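3-deoxy-D-manno-octulosonate 8-phosphate phosphatase KdsC (Haemophilus influenzae Rd, PDB 1K1E) hydrolyses 3-deoxy-D-manno-octulosonate 8-phosphate to 3-deoxy-D-manno-octulosonate and inorganic phosphate, a magnesium-dependent step of lipopolysaccharide biosynthesis. Local coordinates at residues E31-K45 and R60-I74. Sequence-based numbering, arbitrary orientation.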
# COMPACT_ATOMS: atom_id res chain seq x y z
N GLU A 31 2.16 -1.82 -17.51
CA GLU A 31 2.57 -2.22 -16.16
C GLU A 31 4.06 -2.11 -16.05
O GLU A 31 4.79 -2.58 -16.91
CB GLU A 31 2.18 -3.67 -15.88
CG GLU A 31 0.70 -3.90 -15.75
CD GLU A 31 0.45 -5.31 -15.22
OE1 GLU A 31 0.64 -5.54 -14.00
OE2 GLU A 31 0.10 -6.19 -16.03
N ALA A 32 4.53 -1.55 -14.95
CA ALA A 32 5.96 -1.36 -14.79
C ALA A 32 6.49 -2.12 -13.62
O ALA A 32 7.67 -2.41 -13.58
CB ALA A 32 6.26 0.11 -14.62
N ILE A 33 5.63 -2.42 -12.67
CA ILE A 33 5.98 -3.13 -11.45
C ILE A 33 4.78 -4.01 -11.14
O ILE A 33 3.62 -3.62 -11.41
CB ILE A 33 6.13 -2.12 -10.25
CG1 ILE A 33 7.41 -1.29 -10.37
CG2 ILE A 33 6.19 -2.88 -8.87
CD1 ILE A 33 7.35 -0.10 -9.48
N LYS A 34 5.07 -5.22 -10.72
CA LYS A 34 4.06 -6.12 -10.18
C LYS A 34 4.47 -6.41 -8.76
O LYS A 34 5.62 -6.77 -8.50
CB LYS A 34 3.90 -7.41 -10.99
CG LYS A 34 3.33 -7.10 -12.36
CD LYS A 34 2.87 -8.39 -13.07
CE LYS A 34 1.55 -8.86 -12.42
NZ LYS A 34 0.36 -7.87 -12.59
N SER A 35 3.54 -6.32 -7.82
CA SER A 35 3.92 -6.48 -6.44
C SER A 35 3.37 -7.76 -5.83
O SER A 35 2.16 -7.85 -5.63
CB SER A 35 3.41 -5.25 -5.68
OG SER A 35 3.94 -4.06 -6.29
N PHE A 36 4.25 -8.69 -5.49
CA PHE A 36 3.81 -10.01 -4.94
C PHE A 36 4.02 -10.01 -3.44
O PHE A 36 4.42 -8.97 -2.88
CB PHE A 36 4.62 -11.10 -5.62
CG PHE A 36 4.42 -11.12 -7.09
CD1 PHE A 36 5.33 -10.50 -7.95
CD2 PHE A 36 3.27 -11.71 -7.62
CE1 PHE A 36 5.10 -10.46 -9.34
CE2 PHE A 36 3.05 -11.65 -9.04
CZ PHE A 36 3.95 -11.03 -9.87
N HIS A 37 3.74 -11.12 -2.77
CA HIS A 37 3.93 -11.12 -1.32
C HIS A 37 4.87 -12.24 -0.96
O HIS A 37 4.70 -13.39 -1.42
CB HIS A 37 2.57 -11.27 -0.62
CG HIS A 37 2.66 -11.10 0.86
ND1 HIS A 37 2.16 -10.00 1.52
CD2 HIS A 37 3.25 -11.89 1.80
CE1 HIS A 37 2.43 -10.12 2.82
NE2 HIS A 37 3.09 -11.25 3.01
N VAL A 38 5.85 -11.91 -0.13
CA VAL A 38 6.87 -12.90 0.20
C VAL A 38 6.32 -14.17 0.87
O VAL A 38 6.83 -15.25 0.59
CB VAL A 38 7.92 -12.26 1.09
CG1 VAL A 38 7.31 -11.95 2.49
CG2 VAL A 38 9.17 -13.13 1.16
N ARG A 39 5.32 -14.04 1.76
CA ARG A 39 4.86 -15.26 2.41
C ARG A 39 4.04 -16.17 1.45
O ARG A 39 3.96 -17.39 1.65
CB ARG A 39 4.09 -14.95 3.67
CG ARG A 39 4.93 -14.04 4.66
CD ARG A 39 4.39 -14.02 6.12
NE ARG A 39 3.17 -13.21 6.20
CZ ARG A 39 3.18 -11.88 6.37
NH1 ARG A 39 4.31 -11.17 6.47
NH2 ARG A 39 2.04 -11.25 6.45
N ASP A 40 3.40 -15.58 0.43
CA ASP A 40 2.77 -16.42 -0.59
C ASP A 40 3.88 -17.28 -1.31
O ASP A 40 3.68 -18.47 -1.64
CB ASP A 40 2.13 -15.57 -1.68
CG ASP A 40 0.79 -14.90 -1.21
OD1 ASP A 40 0.18 -15.42 -0.28
OD2 ASP A 40 0.33 -13.92 -1.82
N GLY A 41 4.97 -16.62 -1.65
CA GLY A 41 6.03 -17.32 -2.34
C GLY A 41 6.52 -18.46 -1.49
O GLY A 41 6.82 -19.51 -2.01
N LEU A 42 6.64 -18.28 -0.18
CA LEU A 42 7.06 -19.42 0.62
C LEU A 42 5.98 -20.52 0.66
O LEU A 42 6.28 -21.71 0.67
CB LEU A 42 7.40 -18.98 2.04
CG LEU A 42 7.86 -20.09 2.96
CD1 LEU A 42 9.12 -20.70 2.32
CD2 LEU A 42 8.16 -19.58 4.34
N GLY A 43 4.71 -20.11 0.67
CA GLY A 43 3.63 -21.09 0.66
C GLY A 43 3.69 -21.92 -0.63
O GLY A 43 3.39 -23.15 -0.63
N ILE A 44 3.99 -21.25 -1.74
CA ILE A 44 4.07 -21.91 -3.04
C ILE A 44 5.18 -22.94 -2.98
O ILE A 44 4.98 -24.09 -3.40
CB ILE A 44 4.33 -20.85 -4.11
CG1 ILE A 44 3.00 -20.16 -4.47
CG2 ILE A 44 4.91 -21.46 -5.36
CD1 ILE A 44 3.22 -18.81 -5.19
N LYS A 45 6.34 -22.58 -2.42
CA LYS A 45 7.43 -23.56 -2.35
C LYS A 45 7.05 -24.72 -1.43
O LYS A 45 7.47 -25.86 -1.67
CB LYS A 45 8.74 -22.95 -1.80
CG LYS A 45 9.20 -21.70 -2.53
CD LYS A 45 9.30 -21.96 -4.04
CE LYS A 45 10.35 -23.05 -4.39
NZ LYS A 45 10.26 -23.45 -5.85
N ARG A 60 -3.40 -11.91 -18.43
CA ARG A 60 -2.37 -10.99 -18.90
C ARG A 60 -1.04 -11.74 -18.92
O ARG A 60 -0.85 -12.69 -18.19
CB ARG A 60 -2.29 -9.76 -17.93
CG ARG A 60 -3.51 -8.80 -17.98
CD ARG A 60 -3.50 -7.68 -16.89
NE ARG A 60 -2.55 -6.61 -17.20
CZ ARG A 60 -2.85 -5.49 -17.88
NH1 ARG A 60 -4.11 -5.31 -18.31
NH2 ARG A 60 -1.90 -4.57 -18.16
N ASP A 61 -0.15 -11.33 -19.81
CA ASP A 61 1.18 -11.95 -19.90
C ASP A 61 2.19 -10.81 -19.83
O ASP A 61 2.01 -9.81 -20.47
CB ASP A 61 1.31 -12.65 -21.26
CG ASP A 61 2.53 -13.59 -21.34
OD1 ASP A 61 2.65 -14.35 -22.35
OD2 ASP A 61 3.37 -13.61 -20.42
N SER A 62 3.24 -10.94 -19.02
CA SER A 62 4.24 -9.90 -19.01
C SER A 62 5.54 -10.53 -18.61
O SER A 62 5.58 -11.56 -17.96
CB SER A 62 3.91 -8.77 -18.04
OG SER A 62 4.31 -9.10 -16.73
N PRO A 63 6.65 -9.90 -18.99
CA PRO A 63 7.93 -10.46 -18.63
C PRO A 63 8.13 -10.27 -17.12
O PRO A 63 8.94 -10.97 -16.51
CB PRO A 63 8.90 -9.68 -19.55
CG PRO A 63 8.20 -8.43 -19.80
CD PRO A 63 6.79 -8.79 -19.95
N ILE A 64 7.37 -9.36 -16.51
CA ILE A 64 7.45 -9.21 -15.03
C ILE A 64 6.86 -10.47 -14.39
O ILE A 64 7.44 -11.09 -13.53
CB ILE A 64 6.68 -7.98 -14.51
CG1 ILE A 64 7.22 -6.72 -15.18
CG2 ILE A 64 6.87 -7.92 -12.98
CD1 ILE A 64 6.46 -5.42 -14.87
N LEU A 65 5.65 -10.81 -14.79
CA LEU A 65 5.03 -12.02 -14.28
C LEU A 65 5.88 -13.26 -14.58
O LEU A 65 6.00 -14.14 -13.76
CB LEU A 65 3.58 -12.14 -14.85
CG LEU A 65 2.83 -13.36 -14.28
CD1 LEU A 65 2.79 -13.44 -12.74
CD2 LEU A 65 1.42 -13.29 -14.79
N ARG A 66 6.50 -13.33 -15.74
CA ARG A 66 7.33 -14.48 -16.04
C ARG A 66 8.56 -14.60 -15.14
O ARG A 66 8.96 -15.69 -14.76
CB ARG A 66 7.67 -14.43 -17.54
CG ARG A 66 6.46 -14.93 -18.36
CD ARG A 66 6.65 -14.76 -19.86
NE ARG A 66 5.50 -15.21 -20.66
CZ ARG A 66 5.36 -16.43 -21.16
NH1 ARG A 66 6.27 -17.35 -20.93
NH2 ARG A 66 4.35 -16.72 -21.99
N ARG A 67 9.10 -13.46 -14.76
CA ARG A 67 10.26 -13.43 -13.89
C ARG A 67 9.85 -13.95 -12.52
O ARG A 67 10.56 -14.73 -11.90
CB ARG A 67 10.78 -12.00 -13.78
CG ARG A 67 12.01 -11.83 -12.81
CD ARG A 67 13.02 -12.88 -13.04
NE ARG A 67 14.15 -12.81 -12.11
CZ ARG A 67 15.36 -12.38 -12.43
NH1 ARG A 67 15.60 -11.99 -13.68
NH2 ARG A 67 16.35 -12.34 -11.50
N ARG A 68 8.68 -13.54 -12.05
CA ARG A 68 8.20 -14.01 -10.74
C ARG A 68 7.99 -15.51 -10.80
O ARG A 68 8.41 -16.23 -9.90
CB ARG A 68 6.92 -13.26 -10.37
CG ARG A 68 6.27 -13.63 -8.93
CD ARG A 68 7.30 -13.63 -7.84
NE ARG A 68 6.69 -13.86 -6.54
CZ ARG A 68 7.35 -14.06 -5.42
NH1 ARG A 68 8.70 -14.06 -5.40
NH2 ARG A 68 6.63 -14.29 -4.31
N ILE A 69 7.31 -15.98 -11.85
CA ILE A 69 7.09 -17.42 -12.04
C ILE A 69 8.41 -18.24 -12.03
O ILE A 69 8.51 -19.28 -11.37
CB ILE A 69 6.36 -17.63 -13.32
CG1 ILE A 69 4.87 -17.27 -13.12
CG2 ILE A 69 6.56 -19.08 -13.80
CD1 ILE A 69 4.09 -17.22 -14.43
N ALA A 70 9.41 -17.72 -12.72
CA ALA A 70 10.74 -18.36 -12.81
C ALA A 70 11.43 -18.38 -11.46
O ALA A 70 11.98 -19.41 -11.06
CB ALA A 70 11.59 -17.61 -13.87
N ASP A 71 11.39 -17.25 -10.73
CA ASP A 71 11.99 -17.20 -9.40
C ASP A 71 11.35 -18.23 -8.47
O ASP A 71 12.02 -18.80 -7.63
CB ASP A 71 11.81 -15.83 -8.74
CG ASP A 71 12.72 -14.78 -9.28
OD1 ASP A 71 13.59 -15.11 -10.14
OD2 ASP A 71 12.59 -13.60 -8.83
N LEU A 72 10.03 -18.44 -8.60
CA LEU A 72 9.32 -19.38 -7.77
C LEU A 72 9.48 -20.85 -8.14
O LEU A 72 9.10 -21.71 -7.38
CB LEU A 72 7.85 -19.03 -7.76
CG LEU A 72 7.52 -17.73 -7.01
CD1 LEU A 72 6.07 -17.40 -7.24
CD2 LEU A 72 7.82 -17.84 -5.55
N GLY A 73 10.04 -21.10 -9.31
CA GLY A 73 10.24 -22.47 -9.78
C GLY A 73 8.95 -23.08 -10.32
O GLY A 73 8.81 -24.30 -10.42
N ILE A 74 8.01 -22.21 -10.68
CA ILE A 74 6.71 -22.66 -11.19
C ILE A 74 6.91 -23.01 -12.65
O ILE A 74 7.43 -22.19 -13.40
CB ILE A 74 5.65 -21.53 -11.02
CG1 ILE A 74 5.30 -21.38 -9.53
CG2 ILE A 74 4.46 -21.78 -11.83
CD1 ILE A 74 4.17 -20.33 -9.26
O HOH W 1 1.19 -9.24 -15.93
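Arg68, on helix 63-72, lies along Phe36 of strand 31-37 and illustrates how one long side chain can pack with its stem and bond with its tip. Its CB lies above the ring, over CE1 and near CZ. On the same face CG, swung away from the backbone N (chi1 -179°), stands over the middle in a CH-pi contact, 3.3 Å from the centroid. CD then passes above CD1, and NE reaches Phe36 CB at 3.6 Å, with ring and guanidinium planes 29° apart. Beyond it, NH2 comes to 3.7 Å from Gly41 CA and hydrogen-bonds Gln180, while NH1 bonds the hydroxyl of Tyr26 of the second subunit, whose ring also meets Phe36 edge-to-face. Leu72 covers a face of the guanidinium with CD2, which also rests on Gly41 CA in helix 38-45; its CD1 meets Ile44 CD1. At the strand's other end, Ile64 lays CG2 against Lys34 CB at 3.6 Å. Next to this apolar patch, Glu31 OE2 lies at the edge of the Arg60 guanidinium, near its plane, and takes a 2.9 Å bond from NE, which meets it from above the carboxylate plane; the second bond, from NH2, is weak. Glu31 OE1 accepts from Lys34 NZ at 2.7 Å through its syn lone pair, and Lys34 also pairs with the cobalt ligand Asp16. One carboxylate thus links two cations beside the metal site of this HAD-type phosphatase, probably offsetting part of their charge. The contact probably fixes two separate basic positions, Arg60 here and Arg68 at the subunit interface, each assigned to substrate binding by similarity.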